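Side-chain contacts in putative peptide ABC-transport system periplasmic peptide-binding protein (Campylobacter jejuni, PDB 4OEV), which binds a nickel ion, here together with oxalate, and probably delivers it to an ABC-type importer as its extracytoplasmic solute-binding component: residues Asp82-Lys85 against Phe86-Ala90; Met137-Lys140 against His141-Asn145; Lys367-Ser371 against Phe372-Lys376; Tyr264-Lys268 against Glu269-Lys273. All coordinates share one frame; numbering follows the deposited sequence.

Interaction 1 (Asp82-Lys85 against Phe86-Ala90)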
loop_
_atom_site.group_PDB
_atom_site.type_symbol
_atom_site.label_atom_id
_atom_site.label_comp_id
_atom_site.label_asym_id
_atom_site.label_seq_id
_atom_site.Cartn_x
_atom_site.Cartn_y
_atom_site.Cartn_z
ATOM N N ASP A 82 21.288 -20.553 -2.840
ATOM C CA ASP A 82 21.156 -20.327 -4.296
ATOM C C ASP A 82 19.973 -19.401 -4.637
ATOM O O ASP A 82 20.077 -18.522 -5.480
ATOM C CB ASP A 82 20.922 -21.635 -5.019
ATOM C CG ASP A 82 22.206 -22.410 -5.267
ATOM O OD1 ASP A 82 23.260 -22.028 -4.706
ATOM O OD2 ASP A 82 22.113 -23.444 -5.962
ATOM N N ASP A 83 18.846 -19.681 -4.010
ATOM C CA ASP A 83 17.589 -18.910 -4.222
ATOM C C ASP A 83 17.671 -17.486 -3.767
ATOM O O ASP A 83 17.119 -16.572 -4.390
ATOM C CB ASP A 83 16.459 -19.609 -3.485
ATOM C CG ASP A 83 16.230 -20.999 -3.999
ATOM O OD1 ASP A 83 16.046 -21.133 -5.227
ATOM O OD2 ASP A 83 16.246 -21.944 -3.178
ATOM N N VAL A 84 18.325 -17.298 -2.642
ATOM C CA VAL A 84 18.414 -16.012 -2.033
ATOM C C VAL A 84 19.253 -15.080 -2.899
ATOM O O VAL A 84 18.900 -13.926 -3.110
ATOM C CB VAL A 84 18.985 -16.127 -0.633
ATOM C CG1 VAL A 84 19.152 -14.772 -0.001
ATOM C CG2 VAL A 84 18.080 -17.013 0.231
ATOM N N LYS A 85 20.374 -15.577 -3.414
ATOM C CA LYS A 85 21.186 -14.771 -4.286
ATOM C C LYS A 85 20.485 -14.551 -5.605
ATOM O O LYS A 85 20.547 -13.453 -6.159
ATOM C CB LYS A 85 22.569 -15.422 -4.501
ATOM C CG LYS A 85 23.431 -14.731 -5.527
ATOM C CD LYS A 85 24.831 -15.399 -5.550
ATOM C CE LYS A 85 25.744 -14.839 -6.679
ATOM N NZ LYS A 85 26.242 -13.471 -6.408
ATOM N N PHE A 86 19.824 -15.581 -6.120
ATOM C CA PHE A 86 19.106 -15.408 -7.369
ATOM C C PHE A 86 18.030 -14.306 -7.199
ATOM O O PHE A 86 17.887 -13.435 -8.046
ATOM C CB PHE A 86 18.465 -16.717 -7.818
ATOM C CG PHE A 86 17.484 -16.552 -8.936
ATOM C CD1 PHE A 86 17.912 -16.457 -10.250
ATOM C CD2 PHE A 86 16.117 -16.450 -8.666
ATOM C CE1 PHE A 86 16.993 -16.296 -11.275
ATOM C CE2 PHE A 86 15.198 -16.263 -9.687
ATOM C CZ PHE A 86 15.626 -16.181 -10.987
ATOM N N SER A 87 17.278 -14.394 -6.103
ATOM C CA SER A 87 16.143 -13.468 -5.862
ATOM C C SER A 87 16.526 -12.003 -5.723
ATOM O O SER A 87 15.992 -11.119 -6.400
ATOM C CB SER A 87 15.415 -13.917 -4.599
ATOM O OG SER A 87 14.887 -15.191 -4.782
ATOM N N ILE A 88 17.433 -11.739 -4.807
ATOM C CA ILE A 88 17.895 -10.396 -4.567
ATOM C C ILE A 88 18.508 -9.813 -5.849
ATOM O O ILE A 88 18.216 -8.696 -6.217
ATOM C CB ILE A 88 18.964 -10.415 -3.469
ATOM C CG1 ILE A 88 18.366 -10.492 -2.081
ATOM C CG2 ILE A 88 19.858 -9.233 -3.566
ATOM C CD1 ILE A 88 19.473 -10.629 -1.038
ATOM N N GLU A 89 19.307 -10.604 -6.569
ATOM C CA GLU A 89 19.845 -10.131 -7.831
ATOM C C GLU A 89 18.745 -9.890 -8.861
ATOM O O GLU A 89 18.828 -8.933 -9.673
ATOM C CB GLU A 89 20.884 -11.127 -8.344
ATOM C CG GLU A 89 22.113 -11.023 -7.518
ATOM C CD GLU A 89 23.229 -11.980 -7.940
ATOM O OE1 GLU A 89 23.035 -12.849 -8.821
ATOM O OE2 GLU A 89 24.308 -11.817 -7.369
ATOM N N ALA A 90 17.691 -10.696 -8.767
ATOM C CA ALA A 90 16.576 -10.603 -9.684
ATOM C C ALA A 90 15.819 -9.282 -9.513
ATOM O O ALA A 90 15.495 -8.667 -10.513
ATOM C CB ALA A 90 15.613 -11.778 -9.498
#
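The side chains of K85 and E89, one helical turn apart, cross at an angle and meet at their charged ends on the partly exposed flank of helix 81-92. The lysine chain runs out extended, with CG opposite the backbone N (chi1 173°), and bends only at its last torsion, which brings NZ to the E89 carboxylate. K85 NZ lies 2.7 Å from E89 OE2, on the syn side of the carboxylate and 27° out of its plane. The aliphatic part follows the same path: CG of K85 comes within 3.7 Å of CD of E89, so the carboxylate sits beside methylenes as well as the ammonium group. NZ also donates to the carbonyl of V110, which ties this i to i+4 salt bridge to strand 107-114. Round the helix, S87 holds OG opposite its carbonyl carbon, next to its own N (chi1 -63°), where it donates to D83 O at 2.7 Å. D83 O also accepts S87 N at 2.8 Å, and the two donors arrive from opposite faces of the carbonyl plane. S87 OG also bonds to the amide of L138, while the buried D83 carboxylate accepts the K140 amide through OD1 and W73 NE1 through OD2. On the sheet side, V84 CG1 and I88 CD1 touch loosely at 4.3 Å, both residues packing on strand 117-122. F86 carries its ring off toward L138, K140 and L143. Regular amide-to-carbonyl bonds, such as I88 N to V84 O at 3.1 Å, run beneath these side chains, typical of an alpha-helix packed between an antiparallel sheet and a covering loop and short helix.

Interaction 2 (Met137-Lys140 against His141-Asn145)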
loop_
_atom_site.group_PDB
_atom_site.type_symbol
_atom_site.label_atom_id
_atom_site.label_comp_id
_atom_site.label_asym_id
_atom_site.label_seq_id
_atom_site.Cartn_x
_atom_site.Cartn_y
_atom_site.Cartn_z
ATOM N N MET A 137 10.830 -15.150 -1.484
ATOM C CA MET A 137 11.999 -15.614 -2.255
ATOM C C MET A 137 11.508 -16.387 -3.503
ATOM O O MET A 137 10.405 -16.965 -3.506
ATOM C CB MET A 137 12.928 -16.459 -1.376
ATOM C CG MET A 137 13.621 -15.694 -0.226
ATOM S SD MET A 137 14.812 -14.458 -0.792
ATOM C CE MET A 137 13.684 -13.032 -0.767
ATOM N N LEU A 138 12.263 -16.282 -4.584
ATOM C CA LEU A 138 11.954 -16.949 -5.849
ATOM C C LEU A 138 12.799 -18.226 -6.013
ATOM O O LEU A 138 13.901 -18.291 -5.479
ATOM C CB LEU A 138 12.258 -16.052 -7.038
ATOM C CG LEU A 138 11.426 -14.766 -7.112
ATOM C CD1 LEU A 138 12.051 -13.860 -8.147
ATOM C CD2 LEU A 138 10.035 -15.164 -7.489
ATOM N N PRO A 139 12.290 -19.198 -6.790
ATOM C CA PRO A 139 13.035 -20.439 -7.044
ATOM C C PRO A 139 13.970 -20.363 -8.239
ATOM O O PRO A 139 13.546 -20.403 -9.398
ATOM C CB PRO A 139 11.920 -21.463 -7.277
ATOM C CG PRO A 139 10.757 -20.672 -7.802
ATOM C CD PRO A 139 10.868 -19.322 -7.177
ATOM N N LYS A 140 15.257 -20.282 -7.930
ATOM C CA LYS A 140 16.301 -20.304 -8.957
ATOM C C LYS A 140 16.121 -21.448 -9.941
ATOM O O LYS A 140 16.166 -21.239 -11.148
ATOM C CB LYS A 140 17.667 -20.375 -8.297
ATOM C CG LYS A 140 18.839 -20.494 -9.264
ATOM C CD LYS A 140 20.120 -20.231 -8.530
ATOM C CE LYS A 140 21.343 -20.262 -9.447
ATOM N NZ LYS A 140 21.676 -21.660 -9.821
ATOM N N HIS A 141 15.846 -22.654 -9.435
ATOM C CA HIS A 141 15.838 -23.831 -10.307
ATOM C C HIS A 141 14.730 -23.818 -11.353
ATOM O O HIS A 141 14.779 -24.639 -12.290
ATOM C CB HIS A 141 15.737 -25.132 -9.472
ATOM C CG HIS A 141 14.404 -25.333 -8.830
ATOM N ND1 HIS A 141 14.126 -24.899 -7.552
ATOM C CD2 HIS A 141 13.267 -25.916 -9.284
ATOM C CE1 HIS A 141 12.873 -25.205 -7.246
ATOM N NE2 HIS A 141 12.326 -25.816 -8.283
ATOM N N LEU A 142 13.720 -22.953 -11.157
ATOM C CA LEU A 142 12.601 -22.779 -12.101
ATOM C C LEU A 142 12.657 -21.491 -12.969
ATOM O O LEU A 142 12.064 -21.455 -14.045
ATOM C CB LEU A 142 11.249 -22.748 -11.354
ATOM C CG LEU A 142 10.865 -24.048 -10.619
ATOM C CD1 LEU A 142 9.691 -23.818 -9.684
ATOM C CD2 LEU A 142 10.549 -25.178 -11.597
ATOM N N LEU A 143 13.388 -20.472 -12.524
ATOM C CA LEU A 143 13.348 -19.154 -13.171
ATOM C C LEU A 143 14.718 -18.674 -13.704
ATOM O O LEU A 143 14.801 -17.634 -14.387
ATOM C CB LEU A 143 12.778 -18.143 -12.176
ATOM C CG LEU A 143 11.291 -18.277 -11.796
ATOM C CD1 LEU A 143 10.973 -17.444 -10.543
ATOM C CD2 LEU A 143 10.382 -17.754 -12.929
ATOM N N GLU A 144 15.793 -19.417 -13.418
ATOM C CA GLU A 144 17.110 -18.882 -13.764
ATOM C C GLU A 144 17.250 -18.742 -15.273
ATOM O O GLU A 144 17.947 -17.844 -15.733
ATOM C CB GLU A 144 18.228 -19.731 -13.175
ATOM C CG GLU A 144 18.397 -21.081 -13.812
ATOM C CD GLU A 144 19.374 -21.940 -13.032
ATOM O OE1 GLU A 144 20.402 -21.377 -12.600
ATOM O OE2 GLU A 144 19.109 -23.157 -12.836
ATOM N N ASN A 145 16.514 -19.538 -16.041
ATOM C CA ASN A 145 16.502 -19.385 -17.498
ATOM C C ASN A 145 15.212 -18.793 -18.058
ATOM O O ASN A 145 14.937 -18.895 -19.258
ATOM C CB ASN A 145 16.782 -20.723 -18.165
ATOM C CG ASN A 145 18.205 -21.159 -17.973
ATOM O OD1 ASN A 145 19.100 -20.319 -17.914
ATOM N ND2 ASN A 145 18.437 -22.474 -17.887
#
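The imidazole of H141 meets P139 obliquely, presenting neither a clear face nor a clear edge: CE1 of H141 lies 3.9 Å from CB of P139, with ND1 slightly farther off. The histidine CG stands between its own backbone N and carbonyl carbon (chi1 70°), which folds the ring back beside the residue that precedes the helix. Its NE2 is bonded to D75, and W73 meets the ring edge-to-face. The pyrrolidine of P139 is shared with two leucines: CG touches CD1 of L142 at 3.8 Å, and CD touches CD1 of L143 at 3.9 Å. That same L143 methyl also reaches CD2 of L138, whose chain it crosses at about a right angle. P139 holds the N-cap position of the short helix 140-143, and P139 O accepts L142 N at 3.1 Å, with the donor 55° out of the carbonyl plane, and weakly L143 N. One residue on, K140 O takes two amides, L143 N from well above the carbonyl plane and E144 N, in the plane, at 2.9 Å. The side chains of K140 and E144 pair their charges as well. The lysine bends at chi4 to bring K140 NZ 3.1 Å from E144 OE1, on the syn side but 32° out of the carboxylate plane. The first methylenes of K140 pack on F86 of helix 81-92, against which L143 also rests.

Interaction 3 (Lys367-Ser371 against Phe372-Lys376)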
loop_
_atom_site.group_PDB
_atom_site.type_symbol
_atom_site.label_atom_id
_atom_site.label_comp_id
_atom_site.label_asym_id
_atom_site.label_seq_id
_atom_site.Cartn_x
_atom_site.Cartn_y
_atom_site.Cartn_z
ATOM N N LYS A 367 -15.432 6.554 -11.968
ATOM C CA LYS A 367 -15.310 5.428 -12.912
ATOM C C LYS A 367 -14.674 4.236 -12.158
ATOM O O LYS A 367 -14.013 4.440 -11.144
ATOM C CB LYS A 367 -14.444 5.820 -14.120
ATOM C CG LYS A 367 -14.985 6.995 -14.967
ATOM C CD LYS A 367 -16.206 6.628 -15.781
ATOM C CE LYS A 367 -16.750 7.826 -16.549
ATOM N NZ LYS A 367 -18.093 7.549 -17.159
ATOM N N PRO A 368 -14.851 3.003 -12.657
ATOM C CA PRO A 368 -14.345 1.811 -11.940
ATOM C C PRO A 368 -12.830 1.787 -11.818
ATOM O O PRO A 368 -12.171 2.060 -12.812
ATOM C CB PRO A 368 -14.808 0.645 -12.824
ATOM C CG PRO A 368 -15.929 1.186 -13.614
ATOM C CD PRO A 368 -15.592 2.631 -13.868
ATOM N N ALA A 369 -12.298 1.455 -10.639
ATOM C CA ALA A 369 -10.860 1.270 -10.435
ATOM C C ALA A 369 -10.286 0.474 -11.585
ATOM O O ALA A 369 -10.946 -0.417 -12.098
ATOM C CB ALA A 369 -10.574 0.548 -9.101
ATOM N N GLY A 370 -9.105 0.861 -12.053
ATOM C CA GLY A 370 -8.449 0.113 -13.122
ATOM C C GLY A 370 -8.971 0.405 -14.530
ATOM O O GLY A 370 -8.472 -0.139 -15.517
ATOM N N SER A 371 -9.956 1.281 -14.660
ATOM C CA SER A 371 -10.510 1.524 -16.004
ATOM C C SER A 371 -9.980 2.829 -16.659
ATOM O O SER A 371 -10.272 3.089 -17.831
ATOM C CB SER A 371 -12.041 1.549 -15.963
ATOM O OG SER A 371 -12.525 2.738 -15.367
ATOM N N PHE A 372 -9.204 3.616 -15.911
ATOM C CA PHE A 372 -8.614 4.864 -16.410
ATOM C C PHE A 372 -7.254 5.046 -15.762
ATOM O O PHE A 372 -6.938 4.429 -14.738
ATOM C CB PHE A 372 -9.531 6.101 -16.144
ATOM C CG PHE A 372 -9.804 6.367 -14.682
ATOM C CD1 PHE A 372 -10.800 5.670 -14.003
ATOM C CD2 PHE A 372 -9.063 7.307 -13.977
ATOM C CE1 PHE A 372 -11.054 5.904 -12.644
ATOM C CE2 PHE A 372 -9.306 7.545 -12.608
ATOM C CZ PHE A 372 -10.305 6.838 -11.944
ATOM N N ASP A 373 -6.446 5.904 -16.372
ATOM C CA ASP A 373 -5.071 6.143 -15.926
ATOM C C ASP A 373 -5.067 7.228 -14.858
ATOM O O ASP A 373 -5.358 8.400 -15.145
ATOM C CB ASP A 373 -4.205 6.537 -17.136
ATOM C CG ASP A 373 -2.738 6.667 -16.804
ATOM O OD1 ASP A 373 -2.394 6.913 -15.659
ATOM O OD2 ASP A 373 -1.915 6.588 -17.710
ATOM N N TYR A 374 -4.730 6.838 -13.636
ATOM C CA TYR A 374 -4.808 7.734 -12.501
ATOM C C TYR A 374 -3.829 8.913 -12.584
ATOM O O TYR A 374 -3.994 9.885 -11.863
ATOM C CB TYR A 374 -4.559 6.988 -11.194
ATOM C CG TYR A 374 -5.447 5.770 -10.942
ATOM C CD1 TYR A 374 -5.013 4.741 -10.095
ATOM C CD2 TYR A 374 -6.690 5.639 -11.558
ATOM C CE1 TYR A 374 -5.800 3.609 -9.878
ATOM C CE2 TYR A 374 -7.469 4.533 -11.355
ATOM C CZ TYR A 374 -7.032 3.512 -10.495
ATOM O OH TYR A 374 -7.840 2.388 -10.284
ATOM N N SER A 375 -2.788 8.793 -13.406
ATOM C CA SER A 375 -1.771 9.823 -13.509
ATOM C C SER A 375 -2.139 10.813 -14.623
ATOM O O SER A 375 -1.357 11.725 -14.903
ATOM C CB SER A 375 -0.367 9.218 -13.803
ATOM O OG SER A 375 -0.302 8.761 -15.142
ATOM N N LYS A 376 -3.271 10.605 -15.301
ATOM C CA LYS A 376 -3.649 11.482 -16.412
ATOM C C LYS A 376 -4.921 12.313 -16.123
ATOM O O LYS A 376 -5.513 12.852 -17.058
ATOM C CB LYS A 376 -3.880 10.695 -17.698
ATOM C CG LYS A 376 -2.705 9.854 -18.166
ATOM C CD LYS A 376 -1.675 10.677 -18.893
ATOM C CE LYS A 376 -0.583 9.772 -19.516
ATOM N NZ LYS A 376 -1.035 9.044 -20.759
#
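The carbonyl oxygen of P368 is gripped twice by S371, by OG at 2.7 Å and by the amide N at 3.0 Å. The hydroxyl arrives in the carbonyl plane on a lone pair; with chi1 at 74°, OG lies between the backbone N and carbonyl carbon of its own residue, which points it at P368 O. Together these bonds close a type II beta turn from P368 to S371, with G370 supplying the positive phi (80°) usual at its third position. Y374 OH also holds the turn, accepting G370 N at 2.7 Å while lying against CA and CB of A369. F372 packs beside both turn and tyrosine. Its ring edge takes S371 OG and K367 O near its plane, the latter 3.6 Å from F372 CE1, and CB of K367 packs on F372 CD1 at the same distance. Over one face of that ring comes CE2 of Y374, 3.7 Å above the plane and offset toward the rim, whereas CD2 of F372 lies in plane at the tyrosine's edge, the two rings being steeply inclined. The tyrosine ring stacks on F380, a residue of the oxalate pocket, and its side chain approaches the bound oxalate, nearest atoms about 4 Å apart. Farther along, D373 OD1 accepts S375 N at 3.0 Å, an Asx turn, and S375 OG from the same face of the carboxylate plane.

Interaction 4 (Tyr264-Lys268 against Glu269-Lys273)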
loop_
_atom_site.group_PDB
_atom_site.type_symbol
_atom_site.label_atom_id
_atom_site.label_comp_id
_atom_site.label_asym_id
_atom_site.label_seq_id
_atom_site.Cartn_x
_atom_site.Cartn_y
_atom_site.Cartn_z
ATOM N N TYR A 264 -6.836 24.808 2.616
ATOM C CA TYR A 264 -7.529 25.644 3.620
ATOM C C TYR A 264 -9.046 25.584 3.476
ATOM O O TYR A 264 -9.803 25.933 4.416
ATOM C CB TYR A 264 -7.067 27.114 3.531
ATOM C CG TYR A 264 -5.716 27.392 4.175
ATOM C CD1 TYR A 264 -5.526 27.217 5.537
ATOM C CD2 TYR A 264 -4.640 27.848 3.420
ATOM C CE1 TYR A 264 -4.290 27.469 6.128
ATOM C CE2 TYR A 264 -3.422 28.112 3.995
ATOM C CZ TYR A 264 -3.247 27.917 5.357
ATOM O OH TYR A 264 -2.013 28.145 5.941
ATOM N N ALA A 265 -9.505 25.130 2.313
ATOM C CA ALA A 265 -10.920 25.129 2.003
ATOM C C ALA A 265 -11.683 23.952 2.615
ATOM O O ALA A 265 -12.905 23.999 2.732
ATOM C CB ALA A 265 -11.110 25.120 0.504
ATOM N N VAL A 266 -10.978 22.885 2.955
ATOM C CA VAL A 266 -11.658 21.652 3.368
ATOM C C VAL A 266 -11.755 21.515 4.896
ATOM O O VAL A 266 -10.744 21.554 5.596
ATOM C CB VAL A 266 -10.917 20.391 2.788
ATOM C CG1 VAL A 266 -11.655 19.094 3.244
ATOM C CG2 VAL A 266 -10.858 20.453 1.261
ATOM N N ASP A 267 -12.965 21.332 5.410
ATOM C CA ASP A 267 -13.168 21.113 6.841
ATOM C C ASP A 267 -13.029 19.625 7.133
ATOM O O ASP A 267 -14.020 18.879 7.128
ATOM C CB ASP A 267 -14.547 21.651 7.301
ATOM C CG ASP A 267 -14.760 21.552 8.814
ATOM O OD1 ASP A 267 -13.832 21.121 9.532
ATOM O OD2 ASP A 267 -15.838 21.965 9.295
ATOM N N LYS A 268 -11.785 19.208 7.371
ATOM C CA LYS A 268 -11.450 17.806 7.574
ATOM C C LYS A 268 -12.095 17.252 8.838
ATOM O O LYS A 268 -12.469 16.076 8.881
ATOM C CB LYS A 268 -9.926 17.624 7.668
ATOM C CG LYS A 268 -9.161 18.159 6.490
ATOM C CD LYS A 268 -7.758 17.602 6.507
ATOM C CE LYS A 268 -6.754 18.561 5.954
ATOM N NZ LYS A 268 -5.337 17.963 5.987
ATOM N N GLU A 269 -12.209 18.070 9.880
ATOM C CA GLU A 269 -12.832 17.578 11.117
ATOM C C GLU A 269 -14.257 17.114 10.847
ATOM O O GLU A 269 -14.675 16.062 11.324
ATOM C CB GLU A 269 -12.844 18.647 12.209
ATOM C CG GLU A 269 -11.511 18.902 12.864
ATOM C CD GLU A 269 -11.032 17.719 13.699
ATOM O OE1 GLU A 269 -11.885 16.940 14.195
ATOM O OE2 GLU A 269 -9.796 17.566 13.859
ATOM N N SER A 270 -14.989 17.879 10.042
ATOM C CA SER A 270 -16.361 17.524 9.729
ATOM C C SER A 270 -16.488 16.218 8.934
ATOM O O SER A 270 -17.438 15.457 9.132
ATOM C CB SER A 270 -17.033 18.670 8.966
ATOM O OG SER A 270 -18.240 18.233 8.372
ATOM N N ILE A 271 -15.537 15.960 8.042
ATOM C CA ILE A 271 -15.537 14.743 7.237
ATOM C C ILE A 271 -15.381 13.481 8.078
ATOM O O ILE A 271 -16.125 12.504 7.927
ATOM C CB ILE A 271 -14.399 14.793 6.205
ATOM C CG1 ILE A 271 -14.791 15.660 5.016
ATOM C CG2 ILE A 271 -14.006 13.387 5.728
ATOM C CD1 ILE A 271 -13.628 15.831 4.071
ATOM N N VAL A 272 -14.391 13.494 8.958
ATOM C CA VAL A 272 -14.139 12.344 9.793
ATOM C C VAL A 272 -15.276 12.118 10.769
ATOM O O VAL A 272 -15.709 10.980 10.997
ATOM C CB VAL A 272 -12.823 12.512 10.557
ATOM C CG1 VAL A 272 -12.698 11.442 11.633
ATOM C CG2 VAL A 272 -11.692 12.443 9.591
ATOM N N LYS A 273 -15.759 13.208 11.356
ATOM C CA LYS A 273 -16.872 13.133 12.276
ATOM C C LYS A 273 -18.090 12.545 11.582
ATOM O O LYS A 273 -18.708 11.602 12.086
ATOM C CB LYS A 273 -17.202 14.512 12.845
ATOM C CG LYS A 273 -18.429 14.546 13.734
ATOM C CD LYS A 273 -18.741 15.991 14.170
ATOM C CE LYS A 273 -19.017 16.901 12.948
ATOM N NZ LYS A 273 -18.877 18.384 13.162
HETATM O O HOH W 1 -11.237 20.766 9.736
#
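D267 caps helix 268-274 through S270 N, in a long bond. With CG opposite the backbone N (chi1 -175°), its carboxylate is carried forward over the first turn, where D267 OD1 accepts S270 N weakly at 3.5 Å and D267 OD2 lies as far from CB of S270. Water 1 extends the cap, donating to OD1 of D267 at 2.6 Å and accepting from E269 N at 2.9 Å. Among backbone pairs, the D267 carbonyl receives S270 N and I271 N only weakly, and the first well-formed helical bond is V272 N to K268 O at 3.2 Å, straight at 171°. Apolar contact is limited to V266 CG1 on I271 CD1, 3.9 Å apart, the two chains crossing at a slant and both packing on helix 342-357. As for charge, the K268 side chain leaves the cap; NZ bonds the carbonyls of F456 and A283 and N284 OD1. A carboxylate at this N-terminus probably gains from the helix dipole, and the bridging water links it to the E269 amide.

How the interactions relate
Interactions 1 and 2 form one neighbourhood: helix 81-92 touches the loop 137-139 and helix 140-143 through polar side-chain bonds as well as apolar packing, joining the two elements. Both carry a lysine-glutamate pair on the partly exposed to exposed side, above buried apolar residues. Interaction 4 lies across the chain's centre from them, about 48 Å and 50 Å between centres, and is also partly buried, but its carboxylate caps a helix instead of meeting a lysine. Interaction 3 is a surface contact without regular helix, built from turns and aromatic rings; of the four, only there does a side chain approach the oxalate.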